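Local structure of transcriptional regulator, LRP/AsnC family (Neisseria meningitidis, 2P5V) at residues F115-D118 with M119-S123; T129-H133 with H134-D138; V34-S37 with P38-L42. The protein probably binds specific DNA sequences as a transcriptional regulator of the Lrp/AsnC family, assembling as an octamer that carries calcium ions. All coordinates share one frame; numbering follows the deposited sequence.

In the fold
Contact 3 comes first along the chain, in the helix-turn-helix region, where the loop after helix 27-33 enters helix 38-50. Contacts 1 and 2 follow in the Lrp/AsnC ligand-binding domain, at the two ends of helix 119-130: contact 1 joins it to strand 110-116, contact 2 to strand 136-150. Both strands belong to one antiparallel four-stranded sheet. The centres of contacts 1 and 2 are about 17 Å apart, and both touch the fourth subunit. Contact 3 lies on the opposite side of the chain's centre, about 46 Å from contact 1 and 51 Å from contact 2, centre to centre, so the probable DNA-binding part stands well apart from the ligand-binding domain.

Contact 1. Residues F115-D118 with M119-S123; sequences FFTD and MNAFS
The edge of the F122 ring meets the face of F116 where strand 110-116 turns into helix 119-130. The ring centroids are 5.2 Å apart and the planes stand at 87°, an edge-to-face (T-shaped) pair. F122 CD1 is the touching atom, 3.4 Å from F116 CE2 and displaced toward the rim of the F116 ring. F122 CA also lies over that ring, 4.1 Å from its centroid and close to the ring normal, which makes a CH-pi contact. CG of F122 is anti to the backbone N (chi1 179°), which sets the CD1 edge of its ring over the F116 face.

D118 is the N-cap of the helix. Its CG is held between the backbone N and the carbonyl carbon, and from there the carboxylate reaches forward to the amides at the start of the helix. A121 N donates to D118 OD1 at 3.2 Å with an N-H...O angle of 167°, meeting the oxygen nearly along its C-O axis. The main chain adds the first helical bond, F122 N to D118 O, whose donor lies in the carbonyl plane. This strand-to-helix corner belongs to the alpha/beta ligand-binding domain characteristic of Lrp/AsnC regulators, in which the helix packs on the sheet: F122 also touches L70, A72 and I74 of strand 70-78 and meets F143 edge-to-face. T117 OG1 rests 3.7 Å from A121 CB, and the A121 methyl stands 4.4 Å from F116 CB. Selenomethionine M119 carries its bent chain away from the strand residues, packing on F143 and on M119 of the second subunit.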
loop_
_atom_site.group_PDB
_atom_site.type_symbol
_atom_site.label_atom_id
_atom_site.label_comp_id
_atom_site.label_asym_id
_atom_site.label_seq_id
_atom_site.Cartn_x
_atom_site.Cartn_y
_atom_site.Cartn_z
ATOM N N PHE G 115 -13.934 22.002 3.553
ATOM C CA PHE G 115 -14.880 22.417 2.529
ATOM C C PHE G 115 -14.316 23.501 1.635
ATOM O O PHE G 115 -13.658 24.430 2.110
ATOM C CB PHE G 115 -16.152 22.920 3.187
ATOM C CG PHE G 115 -17.160 21.847 3.445
ATOM C CD1 PHE G 115 -18.059 21.473 2.455
ATOM C CD2 PHE G 115 -17.224 21.218 4.675
ATOM C CE1 PHE G 115 -19.015 20.493 2.696
ATOM C CE2 PHE G 115 -18.175 20.231 4.918
ATOM C CZ PHE G 115 -19.074 19.878 3.925
ATOM N N PHE G 116 -14.590 23.380 0.336
ATOM C CA PHE G 116 -14.120 24.339 -0.670
ATOM C C PHE G 116 -15.179 24.525 -1.714
ATOM O O PHE G 116 -16.085 23.695 -1.836
ATOM C CB PHE G 116 -12.824 23.846 -1.316
ATOM C CG PHE G 116 -11.737 23.580 -0.326
ATOM C CD1 PHE G 116 -10.814 24.566 -0.008
ATOM C CD2 PHE G 116 -11.670 22.365 0.324
ATOM C CE1 PHE G 116 -9.825 24.325 0.934
ATOM C CE2 PHE G 116 -10.687 22.115 1.259
ATOM C CZ PHE G 116 -9.763 23.096 1.568
ATOM N N THR G 117 -15.089 25.627 -2.449
ATOM C CA THR G 117 -16.026 25.897 -3.538
ATOM C C THR G 117 -15.796 24.933 -4.689
ATOM O O THR G 117 -16.745 24.413 -5.272
ATOM C CB THR G 117 -15.903 27.328 -4.082
ATOM O OG1 THR G 117 -14.570 27.534 -4.550
ATOM C CG2 THR G 117 -16.237 28.358 -3.007
ATOM N N ASP G 118 -14.527 24.697 -5.005
ATOM C CA ASP G 118 -14.154 23.839 -6.120
ATOM C C ASP G 118 -12.682 23.425 -6.009
ATOM O O ASP G 118 -12.005 23.754 -5.028
ATOM C CB ASP G 118 -14.448 24.556 -7.444
ATOM C CG ASP G 118 -13.812 25.938 -7.517
ATOM O OD1 ASP G 118 -12.677 26.117 -7.031
ATOM O OD2 ASP G 118 -14.459 26.847 -8.061
HETATM N N MSE G 119 -12.205 22.685 -7.007
HETATM C CA MSE G 119 -10.847 22.131 -6.999
HETATM C C MSE G 119 -9.748 23.194 -7.034
HETATM O O MSE G 119 -8.673 22.981 -6.481
HETATM C CB MSE G 119 -10.660 21.159 -8.175
HETATM C CG MSE G 119 -9.377 20.346 -8.118
HETATM SE SE MSE G 119 -9.218 19.328 -6.451
HETATM C CE MSE G 119 -10.774 18.142 -6.661
ATOM N N ASN G 120 -10.002 24.317 -7.705
ATOM C CA ASN G 120 -9.044 25.430 -7.732
ATOM C C ASN G 120 -8.748 25.983 -6.353
ATOM O O ASN G 120 -7.596 26.264 -6.024
ATOM C CB ASN G 120 -9.576 26.595 -8.567
ATOM C CG ASN G 120 -9.230 26.474 -10.009
ATOM O OD1 ASN G 120 -8.356 25.697 -10.379
ATOM N ND2 ASN G 120 -9.900 27.260 -10.849
ATOM N N ALA G 121 -9.807 26.207 -5.580
ATOM C CA ALA G 121 -9.660 26.669 -4.208
ATOM C C ALA G 121 -9.003 25.578 -3.362
ATOM O O ALA G 121 -8.166 25.869 -2.504
ATOM C CB ALA G 121 -11.000 27.076 -3.638
ATOM N N PHE G 122 -9.351 24.321 -3.615
ATOM C CA PHE G 122 -8.714 23.221 -2.888
ATOM C C PHE G 122 -7.208 23.237 -3.159
ATOM O O PHE G 122 -6.381 23.156 -2.247
ATOM C CB PHE G 122 -9.306 21.864 -3.268
ATOM C CG PHE G 122 -8.650 20.728 -2.556
ATOM C CD1 PHE G 122 -8.905 20.511 -1.215
ATOM C CD2 PHE G 122 -7.727 19.918 -3.199
ATOM C CE1 PHE G 122 -8.269 19.491 -0.530
ATOM C CE2 PHE G 122 -7.092 18.904 -2.520
ATOM C CZ PHE G 122 -7.360 18.693 -1.188
ATOM N N SER G 123 -6.876 23.369 -4.433
ATOM C CA SER G 123 -5.512 23.419 -4.880
ATOM C C SER G 123 -4.705 24.556 -4.236
ATOM O O SER G 123 -3.566 24.346 -3.838
ATOM C CB SER G 123 -5.488 23.557 -6.391
ATOM O OG SER G 123 -4.162 23.754 -6.823
#

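Contact 2. Residues T129-H133 with H134-D138. With CA (calcium ion), chain I.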
loop_
_atom_site.group_PDB
_atom_site.type_symbol
_atom_site.label_atom_id
_atom_site.label_comp_id
_atom_site.label_asym_id
_atom_site.label_seq_id
_atom_site.Cartn_x
_atom_site.Cartn_y
_atom_site.Cartn_z
ATOM N N THR G 129 -0.967 26.526 1.550
ATOM C CA THR G 129 -1.138 26.522 3.009
ATOM C C THR G 129 -0.699 25.215 3.650
ATOM O O THR G 129 0.205 25.197 4.470
ATOM C CB THR G 129 -2.599 26.840 3.415
ATOM O OG1 THR G 129 -2.937 28.141 2.939
ATOM C CG2 THR G 129 -2.769 26.827 4.928
ATOM N N LEU G 130 -1.341 24.120 3.272
ATOM C CA LEU G 130 -1.096 22.845 3.926
ATOM C C LEU G 130 0.341 22.348 3.745
ATOM O O LEU G 130 1.043 22.112 4.723
ATOM C CB LEU G 130 -2.064 21.801 3.393
ATOM C CG LEU G 130 -2.047 20.443 4.091
ATOM C CD1 LEU G 130 -2.232 20.603 5.597
ATOM C CD2 LEU G 130 -3.130 19.587 3.490
ATOM N N LEU G 131 0.767 22.201 2.490
ATOM C CA LEU G 131 2.017 21.514 2.179
ATOM C C LEU G 131 3.222 22.362 2.527
ATOM O O LEU G 131 4.291 21.826 2.797
ATOM C CB LEU G 131 2.062 21.107 0.704
ATOM C CG LEU G 131 1.039 20.033 0.323
ATOM C CD1 LEU G 131 1.037 19.763 -1.171
ATOM C CD2 LEU G 131 1.303 18.746 1.090
ATOM N N SER G 132 3.025 23.680 2.529
ATOM C CA SER G 132 4.059 24.646 2.877
ATOM C C SER G 132 4.368 24.669 4.379
ATOM O O SER G 132 5.406 25.197 4.792
ATOM C CB SER G 132 3.619 26.043 2.436
ATOM O OG SER G 132 2.411 26.409 3.081
ATOM N N HIS G 133 3.468 24.107 5.180
ATOM C CA HIS G 133 3.609 24.089 6.628
ATOM C C HIS G 133 4.784 23.196 7.022
ATOM O O HIS G 133 4.868 22.039 6.601
ATOM C CB HIS G 133 2.309 23.592 7.279
ATOM C CG HIS G 133 2.220 23.860 8.755
ATOM N ND1 HIS G 133 3.058 23.265 9.672
ATOM C CD2 HIS G 133 1.370 24.633 9.473
ATOM C CE1 HIS G 133 2.738 23.667 10.889
ATOM N NE2 HIS G 133 1.715 24.498 10.796
ATOM N N HIS G 134 5.686 23.752 7.831
ATOM C CA HIS G 134 6.929 23.075 8.250
ATOM C C HIS G 134 6.698 21.748 8.971
ATOM O O HIS G 134 7.560 20.888 8.966
ATOM C CB HIS G 134 7.763 23.997 9.149
ATOM C CG HIS G 134 7.056 24.439 10.400
ATOM N ND1 HIS G 134 6.303 25.595 10.464
ATOM C CD2 HIS G 134 6.995 23.884 11.636
ATOM C CE1 HIS G 134 5.813 25.733 11.684
ATOM N NE2 HIS G 134 6.218 24.709 12.414
ATOM N N GLY G 135 5.539 21.606 9.605
ATOM C CA GLY G 135 5.155 20.370 10.281
ATOM C C GLY G 135 4.638 19.270 9.374
ATOM O O GLY G 135 4.577 18.114 9.798
ATOM N N VAL G 136 4.281 19.615 8.133
ATOM C CA VAL G 136 3.625 18.678 7.220
ATOM C C VAL G 136 4.620 18.023 6.264
ATOM O O VAL G 136 5.259 18.695 5.467
ATOM C CB VAL G 136 2.488 19.368 6.406
ATOM C CG1 VAL G 136 1.896 18.415 5.360
ATOM C CG2 VAL G 136 1.396 19.878 7.349
ATOM N N GLN G 137 4.724 16.699 6.354
ATOM C CA GLN G 137 5.587 15.897 5.492
ATOM C C GLN G 137 4.892 15.604 4.172
ATOM O O GLN G 137 5.512 15.680 3.116
ATOM C CB GLN G 137 5.895 14.581 6.189
ATOM C CG GLN G 137 6.830 13.639 5.471
ATOM C CD GLN G 137 6.755 12.241 6.072
ATOM O OE1 GLN G 137 7.407 11.951 7.081
ATOM N NE2 GLN G 137 5.938 11.372 5.465
ATOM N N ASP G 138 3.612 15.235 4.241
ATOM C CA ASP G 138 2.828 14.941 3.037
ATOM C C ASP G 138 1.326 14.943 3.319
ATOM O O ASP G 138 0.905 14.857 4.472
ATOM C CB ASP G 138 3.234 13.584 2.438
ATOM C CG ASP G 138 3.330 13.622 0.912
ATOM O OD1 ASP G 138 2.578 14.394 0.265
ATOM O OD2 ASP G 138 4.171 12.881 0.356
HETATM CA CA CA I . 2.813 11.997 -1.740
HETATM O O HOH W 1 4.829 19.016 2.642
#
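H133 O is gripped by two donors: V136 N, at 2.9 Å, and K80 NZ of the fourth subunit. The V136 amide comes from above the carbonyl plane, closing the type I beta turn H133-V136. It follows another type I turn, L130-H133, so the chain leaves helix 119-130 and enters strand 136-150 through two successive turns.

The H133 side chain reinforces the second turn. Its CG is anti to the backbone N (chi1 -165°), which brings the ring beside the following residues, and ND1 accepts from G135 N at 3.0 Å, the donor only 6° out of the ring plane. NE2, on the far side of the ring, bonds to S91 OG. H134 then lays its ring over that of H133 in a face-to-face stack with planes at 27°; H133 CE1 lies 3.8 Å above the H134 plane, toward its rim. H134 NE2 is held by D87 OD2, so both imidazoles reach helix 84-94.

V136 points toward the helix end. Its CG2 is 4.1 Å from L130 CD1, the two side chains crossing at about a right angle, while CG1 meets L131 CD2. A water lies 2.9 Å from both L131 O and V136 O, though it may not give a proton to both at once. Q137 and D138 form a classic beta bulge opposite S77, and D138 OD2 binds a calcium ion at 2.6 Å, together with D109 OD1 and the backbone O of E107 of the fourth subunit. Since H133 ND1 acts as an acceptor, it should carry no proton, which would place the ring hydrogen on NE2. K80 of the fourth subunit, donating to H133 O and V136 O, ties the turn to that subunit, and the shared calcium joins the strand beyond it.

Contact 3. Residues V34-S37 with P38-L42; sequences VALS and PSPCL
S37 O accepts from C41 N at 3.0 Å, with an N-H...O angle of 157° and the donor nearly on the C=O axis, as the extended backbone of L36 and S37 bends into helix 38-50. S37 is the N-cap residue, directly before the helix, yet its side chain makes no capping bond, and the first turn is secured here by the main-chain carbonyl.

L36 supplies the apolar side of the corner. Its two methyls divide the work: CD2 lies alongside the P40 ring, 3.6 Å from P40 CG, whereas CD1 reaches the helix backbone at C41 CA, 3.9 Å away. Nearer the main chain, L36 CB faces C41 CB at 4.0 Å. The L36 and P40 side chains run past each other in opposite directions. The first torsion of L36, -107°, falls away from the usual staggered values and swings the isobutyl group across the start of the helix.

Helix 27-33, this loop and helix 38-50 form the helix-turn-helix of the winged DNA-binding region, in which the second helix is, by family precedent, probably the recognition helix. C41 fastens the two helices together: SG is anti to the backbone N, and the side chain packs on N27, L30 and S31 of helix 27-33. N27 ND2 also bonds to P38 O.

Two prolines shape the first turn. Lacking an N-H, P38 and P40 suit helix positions where no amide donor is needed. P40 CD and CG both lie 3.2 Å from S37 O, the same oxygen that accepts from C41 N, so the ring packs against the carbonyl that begins the helical bonding.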
loop_
_atom_site.group_PDB
_atom_site.type_symbol
_atom_site.label_atom_id
_atom_site.label_comp_id
_atom_site.label_asym_id
_atom_site.label_seq_id
_atom_site.Cartn_x
_atom_site.Cartn_y
_atom_site.Cartn_z
ATOM N N VAL G 34 -41.304 17.022 26.273
ATOM C CA VAL G 34 -40.745 16.096 27.261
ATOM C C VAL G 34 -41.731 15.819 28.406
ATOM O O VAL G 34 -41.385 15.149 29.382
ATOM C CB VAL G 34 -39.409 16.644 27.824
ATOM C CG1 VAL G 34 -38.743 15.624 28.742
ATOM C CG2 VAL G 34 -38.466 17.013 26.679
ATOM N N ALA G 35 -42.959 16.319 28.272
ATOM C CA ALA G 35 -43.998 16.155 29.293
ATOM C C ALA G 35 -43.530 16.620 30.674
ATOM O O ALA G 35 -43.731 15.928 31.676
ATOM C CB ALA G 35 -44.473 14.704 29.343
ATOM N N LEU G 36 -42.897 17.795 30.702
ATOM C CA LEU G 36 -42.441 18.436 31.939
ATOM C C LEU G 36 -42.975 19.864 32.042
ATOM O O LEU G 36 -43.389 20.453 31.042
ATOM C CB LEU G 36 -40.910 18.470 31.991
ATOM C CG LEU G 36 -40.225 17.517 32.973
ATOM C CD1 LEU G 36 -38.728 17.540 32.748
ATOM C CD2 LEU G 36 -40.558 17.883 34.417
ATOM N N SER G 37 -42.964 20.408 33.257
ATOM C CA SER G 37 -43.242 21.828 33.463
ATOM C C SER G 37 -41.974 22.637 33.183
ATOM O O SER G 37 -40.867 22.113 33.319
ATOM C CB SER G 37 -43.746 22.090 34.883
ATOM O OG SER G 37 -45.072 21.618 35.039
ATOM N N PRO G 38 -42.126 23.913 32.779
ATOM C CA PRO G 38 -40.969 24.743 32.423
ATOM C C PRO G 38 -39.887 24.831 33.500
ATOM O O PRO G 38 -38.705 24.755 33.182
ATOM C CB PRO G 38 -41.585 26.126 32.189
ATOM C CG PRO G 38 -42.983 25.853 31.810
ATOM C CD PRO G 38 -43.391 24.652 32.611
ATOM N N SER G 39 -40.298 24.994 34.755
ATOM C CA SER G 39 -39.353 25.171 35.865
ATOM C C SER G 39 -38.438 23.958 36.081
ATOM O O SER G 39 -37.216 24.113 36.073
ATOM C CB SER G 39 -40.085 25.533 37.167
ATOM O OG SER G 39 -39.251 25.333 38.298
ATOM N N PRO G 40 -39.016 22.759 36.299
ATOM C CA PRO G 40 -38.150 21.576 36.401
ATOM C C PRO G 40 -37.356 21.322 35.128
ATOM O O PRO G 40 -36.153 21.076 35.193
ATOM C CB PRO G 40 -39.130 20.424 36.665
ATOM C CG PRO G 40 -40.472 20.939 36.305
ATOM C CD PRO G 40 -40.435 22.420 36.501
ATOM N N CYS G 41 -38.034 21.394 33.986
ATOM C CA CYS G 41 -37.397 21.226 32.687
ATOM C C CYS G 41 -36.177 22.132 32.520
ATOM O O CYS G 41 -35.133 21.695 32.033
ATOM C CB CYS G 41 -38.395 21.522 31.572
ATOM S SG CYS G 41 -37.687 21.396 29.923
ATOM N N LEU G 42 -36.327 23.394 32.913
ATOM C CA LEU G 42 -35.242 24.376 32.853
ATOM C C LEU G 42 -34.116 24.016 33.822
ATOM O O LEU G 42 -32.941 24.211 33.510
ATOM C CB LEU G 42 -35.777 25.774 33.191
ATOM C CG LEU G 42 -34.889 26.981 32.890
ATOM C CD1 LEU G 42 -34.837 27.238 31.388
ATOM C CD2 LEU G 42 -35.400 28.206 33.632
#